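Tyrosine--tRNA ligase (Aeropyrum pernix, PDB 2CYA) catalyses the two-step attachment of tyrosine to its cognate tRNA, first activating the amino acid with ATP and then transferring it to the acceptor end. Local coordinates at residues A[250-261]-A[331-342]. Numbering follows the deposited sequence.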
loop_
_atom_site.group_PDB
_atom_site.type_symbol
_atom_site.label_atom_id
_atom_site.label_comp_id
_atom_site.label_asym_id
_atom_site.label_seq_id
_atom_site.Cartn_x
_atom_site.Cartn_y
_atom_site.Cartn_z
ATOM N N VAL A 250 28.311 18.527 3.243
ATOM C CA VAL A 250 28.462 19.478 4.330
ATOM C C VAL A 250 29.643 19.145 5.210
ATOM O O VAL A 250 29.956 19.908 6.111
ATOM C CB VAL A 250 27.185 19.587 5.221
ATOM C CG1 VAL A 250 26.029 20.139 4.405
ATOM C CG2 VAL A 250 26.837 18.241 5.817
ATOM N N VAL A 251 30.297 18.011 4.958
ATOM C CA VAL A 251 31.460 17.646 5.756
ATOM C C VAL A 251 32.736 17.530 4.932
ATOM O O VAL A 251 33.733 16.997 5.415
ATOM C CB VAL A 251 31.273 16.312 6.546
ATOM C CG1 VAL A 251 30.159 16.460 7.592
ATOM C CG2 VAL A 251 30.993 15.164 5.587
ATOM N N ASP A 252 32.711 18.011 3.692
ATOM C CA ASP A 252 33.915 17.985 2.862
ATOM C C ASP A 252 34.901 19.001 3.445
ATOM O O ASP A 252 34.492 20.024 4.009
ATOM C CB ASP A 252 33.624 18.411 1.414
ATOM C CG ASP A 252 33.045 17.304 0.577
ATOM O OD1 ASP A 252 33.212 16.137 0.961
ATOM O OD2 ASP A 252 32.432 17.602 -0.475
ATOM N N SER A 253 36.193 18.730 3.279
ATOM C CA SER A 253 37.247 19.621 3.768
ATOM C C SER A 253 37.293 20.855 2.880
ATOM O O SER A 253 36.720 20.849 1.785
ATOM C CB SER A 253 38.605 18.907 3.703
ATOM O OG SER A 253 38.960 18.619 2.351
ATOM N N ASP A 254 37.971 21.906 3.343
ATOM C CA ASP A 254 38.109 23.134 2.552
ATOM C C ASP A 254 38.821 22.775 1.241
ATOM O O ASP A 254 38.502 23.311 0.184
ATOM C CB ASP A 254 38.959 24.186 3.291
ATOM C CG ASP A 254 38.266 24.759 4.525
ATOM O OD1 ASP A 254 38.920 25.528 5.246
ATOM O OD2 ASP A 254 37.076 24.460 4.773
ATOM N N ASP A 255 39.795 21.870 1.315
ATOM C CA ASP A 255 40.534 21.471 0.115
ATOM C C ASP A 255 39.641 20.683 -0.857
ATOM O O ASP A 255 39.731 20.867 -2.068
ATOM C CB ASP A 255 41.753 20.644 0.489
ATOM C CG ASP A 255 42.637 20.334 -0.712
ATOM O OD1 ASP A 255 42.906 19.138 -0.967
ATOM O OD2 ASP A 255 43.070 21.286 -1.395
ATOM N N ASP A 256 38.778 19.817 -0.325
ATOM C CA ASP A 256 37.849 19.044 -1.165
ATOM C C ASP A 256 36.942 20.030 -1.914
ATOM O O ASP A 256 36.676 19.866 -3.109
ATOM C CB ASP A 256 36.963 18.135 -0.310
ATOM C CG ASP A 256 37.687 16.914 0.214
ATOM O OD1 ASP A 256 37.194 16.316 1.197
ATOM O OD2 ASP A 256 38.733 16.541 -0.350
ATOM N N ILE A 257 36.453 21.047 -1.203
ATOM C CA ILE A 257 35.588 22.043 -1.824
ATOM C C ILE A 257 36.315 22.831 -2.930
ATOM O O ILE A 257 35.742 23.111 -3.981
ATOM C CB ILE A 257 35.020 23.020 -0.758
ATOM C CG1 ILE A 257 34.088 22.261 0.192
ATOM C CG2 ILE A 257 34.236 24.145 -1.422
ATOM C CD1 ILE A 257 33.537 23.118 1.326
ATOM N N ARG A 258 37.564 23.213 -2.686
ATOM C CA ARG A 258 38.342 23.938 -3.688
ATOM C C ARG A 258 38.552 23.084 -4.946
ATOM O O ARG A 258 38.457 23.585 -6.074
ATOM C CB ARG A 258 39.705 24.332 -3.117
ATOM C CG ARG A 258 39.686 25.614 -2.316
ATOM C CD ARG A 258 41.009 25.875 -1.641
ATOM N NE ARG A 258 40.844 26.932 -0.644
ATOM C CZ ARG A 258 41.195 26.827 0.633
ATOM N NH1 ARG A 258 40.986 27.849 1.445
ATOM N NH2 ARG A 258 41.770 25.721 1.092
ATOM N N ARG A 259 38.836 21.798 -4.744
ATOM C CA ARG A 259 39.066 20.882 -5.860
ATOM C C ARG A 259 37.788 20.682 -6.674
ATOM O O ARG A 259 37.774 20.895 -7.889
ATOM C CB ARG A 259 39.551 19.517 -5.356
ATOM C CG ARG A 259 39.804 18.482 -6.469
ATOM C CD ARG A 259 39.573 17.073 -5.939
ATOM N NE ARG A 259 40.093 16.966 -4.579
ATOM C CZ ARG A 259 39.457 16.398 -3.556
ATOM N NH1 ARG A 259 40.042 16.377 -2.366
ATOM N NH2 ARG A 259 38.257 15.856 -3.711
ATOM N N LYS A 260 36.719 20.277 -5.991
ATOM C CA LYS A 260 35.440 20.037 -6.650
ATOM C C LYS A 260 34.922 21.249 -7.403
ATOM O O LYS A 260 34.396 21.114 -8.502
ATOM C CB LYS A 260 34.397 19.565 -5.634
ATOM C CG LYS A 260 34.704 18.201 -5.039
ATOM C CD LYS A 260 33.618 17.784 -4.042
ATOM C CE LYS A 260 33.937 16.462 -3.376
ATOM N NZ LYS A 260 32.759 16.010 -2.575
ATOM N N ILE A 261 35.054 22.435 -6.823
ATOM C CA ILE A 261 34.580 23.634 -7.507
ATOM C C ILE A 261 35.502 24.000 -8.684
ATOM O O ILE A 261 35.038 24.378 -9.760
ATOM C CB ILE A 261 34.491 24.822 -6.527
ATOM C CG1 ILE A 261 33.433 24.523 -5.452
ATOM C CG2 ILE A 261 34.175 26.100 -7.284
ATOM C CD1 ILE A 261 32.049 24.218 -5.997
ATOM N N ALA A 331 34.130 29.112 -4.439
ATOM C CA ALA A 331 34.741 28.089 -3.602
ATOM C C ALA A 331 35.041 28.633 -2.224
ATOM O O ALA A 331 34.694 28.017 -1.212
ATOM C CB ALA A 331 36.020 27.584 -4.248
ATOM N N GLU A 332 35.673 29.805 -2.183
ATOM C CA GLU A 332 36.036 30.412 -0.913
ATOM C C GLU A 332 34.814 30.808 -0.077
ATOM O O GLU A 332 34.824 30.612 1.143
ATOM C CB GLU A 332 36.989 31.601 -1.146
ATOM C CG GLU A 332 38.335 31.197 -1.827
ATOM C CD GLU A 332 39.121 30.163 -1.018
ATOM O OE1 GLU A 332 39.319 30.387 0.204
ATOM O OE2 GLU A 332 39.544 29.131 -1.598
ATOM N N SER A 333 33.763 31.344 -0.704
ATOM C CA SER A 333 32.547 31.695 0.045
ATOM C C SER A 333 31.818 30.428 0.550
ATOM O O SER A 333 31.281 30.394 1.658
ATOM C CB SER A 333 31.593 32.496 -0.830
ATOM O OG SER A 333 32.235 33.650 -1.319
ATOM N N LEU A 334 31.801 29.388 -0.269
ATOM C CA LEU A 334 31.139 28.137 0.098
ATOM C C LEU A 334 31.817 27.557 1.328
ATOM O O LEU A 334 31.179 26.983 2.205
ATOM C CB LEU A 334 31.244 27.150 -1.060
ATOM C CG LEU A 334 30.255 26.005 -1.119
ATOM C CD1 LEU A 334 28.833 26.535 -0.912
ATOM C CD2 LEU A 334 30.409 25.319 -2.498
ATOM N N ILE A 335 33.132 27.696 1.374
ATOM C CA ILE A 335 33.891 27.230 2.506
ATOM C C ILE A 335 33.387 27.914 3.789
ATOM O O ILE A 335 33.230 27.255 4.812
ATOM C CB ILE A 335 35.387 27.510 2.291
ATOM C CG1 ILE A 335 35.949 26.468 1.301
ATOM C CG2 ILE A 335 36.111 27.524 3.633
ATOM C CD1 ILE A 335 37.380 26.712 0.853
ATOM N N GLU A 336 33.113 29.220 3.732
ATOM C CA GLU A 336 32.622 29.911 4.920
ATOM C C GLU A 336 31.241 29.402 5.320
ATOM O O GLU A 336 30.931 29.290 6.512
ATOM C CB GLU A 336 32.551 31.426 4.701
ATOM C CG GLU A 336 33.894 32.102 4.442
ATOM C CD GLU A 336 34.969 31.703 5.448
ATOM O OE1 GLU A 336 34.662 31.631 6.663
ATOM O OE2 GLU A 336 36.123 31.471 5.018
ATOM N N VAL A 337 30.406 29.100 4.334
ATOM C CA VAL A 337 29.077 28.596 4.634
ATOM C C VAL A 337 29.162 27.211 5.263
ATOM O O VAL A 337 28.450 26.905 6.219
ATOM C CB VAL A 337 28.196 28.499 3.360
ATOM C CG1 VAL A 337 26.891 27.777 3.695
ATOM C CG2 VAL A 337 27.881 29.927 2.808
ATOM N N VAL A 338 30.048 26.378 4.725
ATOM C CA VAL A 338 30.190 25.018 5.211
ATOM C C VAL A 338 30.942 24.850 6.535
ATOM O O VAL A 338 30.584 24.003 7.353
ATOM C CB VAL A 338 30.853 24.139 4.125
ATOM C CG1 VAL A 338 31.270 22.813 4.706
ATOM C CG2 VAL A 338 29.871 23.923 2.972
ATOM N N ARG A 339 31.967 25.665 6.750
ATOM C CA ARG A 339 32.780 25.580 7.958
ATOM C C ARG A 339 31.991 25.349 9.246
ATOM O O ARG A 339 32.214 24.355 9.934
ATOM C CB ARG A 339 33.662 26.831 8.081
ATOM C CG ARG A 339 34.630 26.813 9.254
ATOM C CD ARG A 339 35.759 27.838 9.042
ATOM N NE ARG A 339 36.682 27.436 7.971
ATOM C CZ ARG A 339 37.338 28.294 7.193
ATOM N NH1 ARG A 339 37.175 29.604 7.358
ATOM N NH2 ARG A 339 38.153 27.848 6.240
ATOM N N PRO A 340 31.056 26.251 9.588
ATOM C CA PRO A 340 30.297 26.033 10.822
ATOM C C PRO A 340 29.384 24.798 10.819
ATOM O O PRO A 340 29.184 24.178 11.864
ATOM C CB PRO A 340 29.525 27.349 11.000
ATOM C CG PRO A 340 29.374 27.844 9.599
ATOM C CD PRO A 340 30.726 27.555 8.993
ATOM N N ILE A 341 28.820 24.449 9.662
ATOM C CA ILE A 341 27.962 23.267 9.575
ATOM C C ILE A 341 28.810 22.018 9.804
ATOM O O ILE A 341 28.430 21.110 10.561
ATOM C CB ILE A 341 27.298 23.178 8.202
ATOM C CG1 ILE A 341 26.401 24.408 8.018
ATOM C CG2 ILE A 341 26.501 21.862 8.078
ATOM C CD1 ILE A 341 25.837 24.573 6.645
ATOM N N ARG A 342 29.960 21.982 9.138
ATOM C CA ARG A 342 30.891 20.877 9.266
ATOM C C ARG A 342 31.308 20.724 10.731
ATOM O O ARG A 342 31.394 19.608 11.256
ATOM C CB ARG A 342 32.119 21.148 8.400
ATOM C CG ARG A 342 33.137 20.016 8.361
ATOM C CD ARG A 342 34.220 20.352 7.354
ATOM N NE ARG A 342 34.827 21.632 7.683
ATOM C CZ ARG A 342 35.358 22.475 6.806
ATOM N NH1 ARG A 342 35.375 22.198 5.501
ATOM N NH2 ARG A 342 35.856 23.612 7.247
#
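Arg342 meets Asp254 end-on, with NH1 and NH2 both directed at OD2 of the carboxylate (each 2.9 Å), from the same face of the carboxylate and well out of its plane. NH1 also gives a hydrogen bond to the backbone O of Asp252 (2.8 Å), lying on a lone pair in the carbonyl plane. The bend at chi3 (56°) turns the guanidinium back onto the turn that starts helix 254-262, where Ser253 and Asp256 form a capping box. A lysine in its place, with one nitrogen instead of two, would probably lose the two-pronged grip on Asp254 OD2. The other carboxylate oxygen, Asp254 OD1, takes NH2 of Arg339 at 2.6 Å, and Glu336 joins this salt-bridge network through Arg339 NH1. Helix 254-262 follows the KMSKS region (Lys238 to Ser242) of this class I synthetase, and segments 254-261 and 331-342 run roughly antiparallel, their axes 143° apart. Ile257 is the knob in a hole made by Ala331, Leu334, Ile335 and Val338; the Ile257 and Val338 side chains reach toward each other tip to tip, CD1 4.0 Å from Val338 CB. Further along, Arg258 grips Glu332 side-on, NE to OE2 (2.7 Å) and NH1 to OE1 (3.3 Å), with the two planes nearly coplanar (7°). Ile335 CD1 lies over one face of that guanidinium, offset toward its rim. Ahead of helix 254-262, Val250 CB packs crosswise on Ile341 CG2 (3.7 Å), near His49 and Trp52, inferred to bind ATP.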